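Local structure of proteolytically activated form of PPO4 Tyrosinase (Agaricus bisporus var. bisporus H97, 4OUA) at residues F50-I55 and V94-Q99; G57-P62 and A272-I277. The protein catalyses the copper-dependent hydroxylation of monophenols to o-diphenols and their oxidation to reactive o-quinones, the first step towards melanin pigments. All coordinates share one frame; numbering follows the deposited sequence.

Interactions 1 and 2 lie about 9 Å apart, centre to centre, inside the central di-copper domain of the tyrosinase. Along the chain their segments alternate: 50-55, 57-62, 94-99, 272-277. Interaction 1 packs helix 49-54 on helix 86-109. Interaction 2 sets the loop that follows helix 49-54 against the turn leading into helix 277-295. The two touch directly. Ser53 OG probably hydrogen-bonds Ala273 O (2.9 Å), and the rings of Phe50 and Phe274 meet. Both also share one sodium ion, bound by Gly54, Gly57 and Pro59. Both lie near the copper centre: the side chains of Ile96 and Phe274 are each about 12 Å from a copper ion.

Interaction 1: residues F50-I55 and V94-Q99; sequences FQLSGI and VSIYEQ. With NA (sodium ion), chain E.
Leu52 carries its CG anti to the carbonyl carbon (chi1 -71°), which sends its branches across to helix 86-109. Tyr97 holds its CG anti to the backbone N (chi1 -176°), and its ring stands beside the leucine. The two side chains cross at about a right angle. Leu52 CD1 meets Tyr97 CD1 at 4.1 Å, coming in obliquely to the ring. The other methyl serves the second neighbour: Leu52 CD2 lies 4.3 Å from Ile96 CG1. One leucine thus spreads its two branches over two consecutive residues of the facing helix. The backbones are closest at this point, with the CA atoms of Leu52 and Tyr97 6.6 Å apart. No hydrogen bond links the two segments. The contact is small and apolar, and all three touching residues are buried.

Near its C-terminal side segment 50-55 also meets a metal. Gly54 O binds the sodium ion at 2.0 Å, and waters 1 and 2 are also ligands. Gly57 O and Pro59 O complete the site. The sodium ion thus joins Gly54 to the loop that follows the copper ligand His56.

Leu52 has further contacts with helix 86-109: it touches Ile100, one turn beyond Ile96, and its carbonyl oxygen is hydrogen-bonded to Tyr93 OH. Other helices pack around Tyr97, whose ring stacks with Trp279 of helix 277-295 and touches Leu35 and Ile38 of helix 25-39. Helix 86-109 also supplies the copper ligand His90, and Val94 touches the copper ligand His282 on helix 277-295.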
loop_
_atom_site.group_PDB
_atom_site.type_symbol
_atom_site.label_atom_id
_atom_site.label_comp_id
_atom_site.label_asym_id
_atom_site.label_seq_id
_atom_site.Cartn_x
_atom_site.Cartn_y
_atom_site.Cartn_z
ATOM N N PHE A 50 8.951 -6.786 8.633
ATOM C CA PHE A 50 9.979 -5.768 8.821
ATOM C C PHE A 50 10.769 -5.505 7.541
ATOM O O PHE A 50 10.955 -4.354 7.147
ATOM C CB PHE A 50 10.935 -6.174 9.945
ATOM C CG PHE A 50 11.996 -5.152 10.232
ATOM C CD1 PHE A 50 11.735 -4.081 11.069
ATOM C CD2 PHE A 50 13.254 -5.261 9.663
ATOM C CE1 PHE A 50 12.708 -3.137 11.334
ATOM C CE2 PHE A 50 14.231 -4.320 9.925
ATOM C CZ PHE A 50 13.957 -3.257 10.762
ATOM N N GLN A 51 11.233 -6.571 6.899
ATOM C CA GLN A 51 12.015 -6.437 5.675
ATOM C C GLN A 51 11.155 -5.949 4.515
ATOM O O GLN A 51 11.634 -5.232 3.637
ATOM C CB GLN A 51 12.684 -7.764 5.314
ATOM C CG GLN A 51 13.882 -8.107 6.185
ATOM C CD GLN A 51 15.007 -7.099 6.046
ATOM O OE1 GLN A 51 15.460 -6.806 4.940
ATOM N NE2 GLN A 51 15.459 -6.555 7.170
ATOM N N LEU A 52 9.885 -6.340 4.519
ATOM C CA LEU A 52 8.952 -5.912 3.484
ATOM C C LEU A 52 8.681 -4.412 3.578
ATOM O O LEU A 52 8.714 -3.703 2.572
ATOM C CB LEU A 52 7.642 -6.696 3.584
ATOM C CG LEU A 52 7.707 -8.172 3.181
ATOM C CD1 LEU A 52 6.369 -8.858 3.414
ATOM C CD2 LEU A 52 8.140 -8.318 1.728
ATOM N N SER A 53 8.413 -3.935 4.789
ATOM C CA SER A 53 8.205 -2.511 5.017
ATOM C C SER A 53 9.530 -1.765 4.957
ATOM O O SER A 53 9.577 -0.581 4.623
ATOM C CB SER A 53 7.526 -2.271 6.366
ATOM O OG SER A 53 6.232 -2.844 6.392
ATOM N N GLY A 54 10.606 -2.471 5.284
ATOM C CA GLY A 54 11.937 -1.896 5.265
ATOM C C GLY A 54 12.373 -1.499 3.869
ATOM O O GLY A 54 13.262 -0.670 3.704
ATOM N N ILE A 55 11.745 -2.089 2.857
ATOM C CA ILE A 55 12.067 -1.765 1.473
ATOM C C ILE A 55 11.797 -0.294 1.170
ATOM O O ILE A 55 12.589 0.363 0.497
ATOM C CB ILE A 55 11.265 -2.632 0.488
ATOM C CG1 ILE A 55 11.606 -4.111 0.675
ATOM C CG2 ILE A 55 11.536 -2.198 -0.945
ATOM C CD1 ILE A 55 10.785 -5.038 -0.189
ATOM N N VAL A 94 3.134 -3.172 -3.514
ATOM C CA VAL A 94 2.004 -3.819 -2.863
ATOM C C VAL A 94 1.896 -5.275 -3.315
ATOM O O VAL A 94 1.386 -6.127 -2.588
ATOM C CB VAL A 94 0.679 -3.086 -3.166
ATOM C CG1 VAL A 94 -0.478 -3.751 -2.438
ATOM C CG2 VAL A 94 0.784 -1.620 -2.780
ATOM N N SER A 95 2.391 -5.553 -4.517
ATOM C CA SER A 95 2.309 -6.890 -5.092
ATOM C C SER A 95 3.164 -7.898 -4.331
ATOM O O SER A 95 2.731 -9.026 -4.085
ATOM C CB SER A 95 2.725 -6.861 -6.561
ATOM O OG SER A 95 1.884 -5.996 -7.297
ATOM N N ILE A 96 4.377 -7.495 -3.967
ATOM C CA ILE A 96 5.259 -8.376 -3.214
ATOM C C ILE A 96 4.703 -8.581 -1.812
ATOM O O ILE A 96 4.769 -9.681 -1.263
ATOM C CB ILE A 96 6.696 -7.823 -3.129
ATOM C CG1 ILE A 96 7.616 -8.847 -2.460
ATOM C CG2 ILE A 96 6.726 -6.500 -2.381
ATOM C CD1 ILE A 96 7.650 -10.184 -3.168
ATOM N N TYR A 97 4.143 -7.518 -1.244
ATOM C CA TYR A 97 3.526 -7.590 0.075
ATOM C C TYR A 97 2.324 -8.524 0.061
ATOM O O TYR A 97 2.222 -9.431 0.884
ATOM C CB TYR A 97 3.099 -6.202 0.547
ATOM C CG TYR A 97 2.540 -6.183 1.950
ATOM C CD1 TYR A 97 3.382 -6.105 3.051
ATOM C CD2 TYR A 97 1.170 -6.241 2.174
ATOM C CE1 TYR A 97 2.875 -6.085 4.338
ATOM C CE2 TYR A 97 0.655 -6.223 3.456
ATOM C CZ TYR A 97 1.510 -6.142 4.534
ATOM O OH TYR A 97 0.997 -6.125 5.809
ATOM N N GLU A 98 1.416 -8.282 -0.879
ATOM C CA GLU A 98 0.237 -9.119 -1.059
ATOM C C GLU A 98 0.631 -10.571 -1.309
ATOM O O GLU A 98 -0.023 -11.495 -0.824
ATOM C CB GLU A 98 -0.611 -8.595 -2.218
ATOM C CG GLU A 98 -1.884 -9.380 -2.467
ATOM C CD GLU A 98 -2.641 -8.886 -3.685
ATOM O OE1 GLU A 98 -2.011 -8.709 -4.751
ATOM O OE2 GLU A 98 -3.866 -8.670 -3.574
ATOM N N GLN A 99 1.706 -10.761 -2.069
ATOM C CA GLN A 99 2.233 -12.092 -2.351
ATOM C C GLN A 99 2.692 -12.786 -1.071
ATOM O O GLN A 99 2.203 -13.864 -0.727
ATOM C CB GLN A 99 3.393 -12.004 -3.347
ATOM C CG GLN A 99 4.148 -13.308 -3.551
ATOM C CD GLN A 99 5.398 -13.127 -4.391
ATOM O OE1 GLN A 99 5.453 -12.261 -5.263
ATOM N NE2 GLN A 99 6.413 -13.941 -4.124
HETATM NA NA NA E . 15.139 -0.094 3.100
HETATM O O HOH W 1 15.270 -2.240 2.079
HETATM O O HOH W 2 16.303 0.453 1.337
#

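Interaction 2: residues G57-P62 and A272-I277. With NA (sodium ion), chain E.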
loop_
_atom_site.group_PDB
_atom_site.type_symbol
_atom_site.label_atom_id
_atom_site.label_comp_id
_atom_site.label_asym_id
_atom_site.label_seq_id
_atom_site.Cartn_x
_atom_site.Cartn_y
_atom_site.Cartn_z
ATOM N N GLY A 57 11.649 2.607 3.152
ATOM C CA GLY A 57 12.648 3.520 3.678
ATOM C C GLY A 57 13.766 2.800 4.404
ATOM O O GLY A 57 14.465 1.973 3.818
ATOM N N LEU A 58 13.942 3.121 5.682
ATOM C CA LEU A 58 14.934 2.445 6.509
ATOM C C LEU A 58 14.534 0.997 6.769
ATOM O O LEU A 58 13.345 0.676 6.815
ATOM C CB LEU A 58 15.123 3.183 7.836
ATOM C CG LEU A 58 15.846 4.529 7.783
ATOM C CD1 LEU A 58 15.773 5.227 9.132
ATOM C CD2 LEU A 58 17.292 4.337 7.358
ATOM N N PRO A 59 15.529 0.113 6.937
ATOM C CA PRO A 59 16.946 0.472 6.849
ATOM C C PRO A 59 17.410 0.617 5.404
ATOM O O PRO A 59 16.732 0.149 4.491
ATOM C CB PRO A 59 17.643 -0.707 7.528
ATOM C CG PRO A 59 16.742 -1.861 7.251
ATOM C CD PRO A 59 15.340 -1.306 7.285
ATOM N N PHE A 60 18.554 1.259 5.199
ATOM C CA PHE A 60 19.091 1.433 3.856
ATOM C C PHE A 60 19.911 0.218 3.436
ATOM O O PHE A 60 21.130 0.299 3.299
ATOM C CB PHE A 60 19.942 2.699 3.780
ATOM C CG PHE A 60 19.176 3.963 4.059
ATOM C CD1 PHE A 60 17.800 4.002 3.915
ATOM C CD2 PHE A 60 19.836 5.111 4.462
ATOM C CE1 PHE A 60 17.096 5.162 4.169
ATOM C CE2 PHE A 60 19.137 6.272 4.720
ATOM C CZ PHE A 60 17.765 6.298 4.573
ATOM N N THR A 61 19.233 -0.907 3.235
ATOM C CA THR A 61 19.895 -2.148 2.847
ATOM C C THR A 61 19.175 -2.822 1.684
ATOM O O THR A 61 17.962 -2.681 1.535
ATOM C CB THR A 61 19.973 -3.140 4.026
ATOM O OG1 THR A 61 18.649 -3.466 4.467
ATOM C CG2 THR A 61 20.755 -2.536 5.185
ATOM N N PRO A 62 19.928 -3.559 0.855
ATOM C CA PRO A 62 19.379 -4.311 -0.279
ATOM C C PRO A 62 18.385 -5.376 0.177
ATOM O O PRO A 62 18.578 -5.978 1.233
ATOM C CB PRO A 62 20.619 -4.957 -0.909
ATOM C CG PRO A 62 21.770 -4.137 -0.428
ATOM C CD PRO A 62 21.391 -3.691 0.947
ATOM N N ALA A 272 7.247 5.228 7.346
ATOM C CA ALA A 272 5.827 5.140 7.013
ATOM C C ALA A 272 5.375 3.717 6.694
ATOM O O ALA A 272 4.254 3.327 7.023
ATOM C CB ALA A 272 5.508 6.063 5.845
ATOM N N ALA A 273 6.247 2.946 6.054
ATOM C CA ALA A 273 5.902 1.595 5.626
ATOM C C ALA A 273 5.655 0.657 6.806
ATOM O O ALA A 273 4.894 -0.305 6.695
ATOM C CB ALA A 273 6.998 1.036 4.734
ATOM N N PHE A 274 6.295 0.943 7.936
ATOM C CA PHE A 274 6.198 0.079 9.109
ATOM C C PHE A 274 4.806 0.099 9.740
ATOM O O PHE A 274 4.437 -0.824 10.465
ATOM C CB PHE A 274 7.249 0.476 10.147
ATOM C CG PHE A 274 8.661 0.202 9.711
ATOM C CD1 PHE A 274 9.181 -1.081 9.773
ATOM C CD2 PHE A 274 9.467 1.224 9.237
ATOM C CE1 PHE A 274 10.479 -1.340 9.371
ATOM C CE2 PHE A 274 10.766 0.971 8.835
ATOM C CZ PHE A 274 11.272 -0.312 8.903
ATOM N N ASP A 275 4.037 1.147 9.469
ATOM C CA ASP A 275 2.663 1.219 9.953
ATOM C C ASP A 275 1.759 0.375 9.056
ATOM O O ASP A 275 1.667 0.624 7.856
ATOM C CB ASP A 275 2.177 2.671 9.999
ATOM C CG ASP A 275 0.894 2.838 10.799
ATOM O OD1 ASP A 275 0.007 1.964 10.714
ATOM O OD2 ASP A 275 0.774 3.852 11.518
ATOM N N PRO A 276 1.092 -0.630 9.645
ATOM C CA PRO A 276 0.232 -1.579 8.925
ATOM C C PRO A 276 -0.815 -0.915 8.028
ATOM O O PRO A 276 -1.226 -1.504 7.029
ATOM C CB PRO A 276 -0.447 -2.355 10.057
ATOM C CG PRO A 276 0.527 -2.291 11.181
ATOM C CD PRO A 276 1.163 -0.935 11.085
ATOM N N ILE A 277 -1.237 0.297 8.374
ATOM C CA ILE A 277 -2.260 0.986 7.595
ATOM C C ILE A 277 -1.682 1.521 6.288
ATOM O O ILE A 277 -2.418 1.957 5.402
ATOM C CB ILE A 277 -2.892 2.147 8.388
ATOM C CG1 ILE A 277 -4.265 2.503 7.813
ATOM C CG2 ILE A 277 -1.970 3.357 8.395
ATOM C CD1 ILE A 277 -4.963 3.619 8.550
HETATM NA NA NA E . 15.139 -0.094 3.100
HETATM O O HOH W 1 15.270 -2.240 2.079
HETATM O O HOH W 2 16.303 0.453 1.337
#
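The backbone of Gly57-Pro62 is an irregular loop, with a cis peptide bond between Leu58 and Pro59 and an inverse gamma turn centred on Phe60. Ala272-Phe274 curl like a helix but lack its regular bonds; the chain then turns at Asp275 toward helix 277-295. Between the two segments the main meeting is of a backbone oxygen with a ring edge. Leu58 O faces the CE2-CZ side of the Phe274 ring near its plane, 3.1 Å from Phe274 CZ and 3.3 Å from Phe274 CE2. With CG beside the backbone N (chi1 -68°), the Phe274 ring extends toward the loop and its far end comes nearest. Pro59 CD comes to the same edge, 4.5 Å from Phe274 CZ. The Leu58 side chain leads away from Phe274. Its CD2 lies over the centre of the Phe60 ring, within its own loop.

The Phe274 ring also meets that of Phe170, with the planes inclined. Asp275 OD1 accepts from Ile277 N at 3.1 Å in a nearly straight capping bond (171°). It meets this donor on the anti side, 28° out of the carboxylate plane, and it also forms a salt bridge with Arg191.

The loop carbonyls are shared out by direction. Gly57 O and Pro59 O converge on the sodium ion, at 2.3 and 2.1 Å, while Leu58 O between them faces Phe274. Water 1, a sodium ligand, donates to Thr61 O. No hydrogen bond crosses the contact. Leu58 O faces a ring edge whose hydrogens are slightly positive, so a weak electrostatic attraction is possible; the distance itself is not precise enough to establish it.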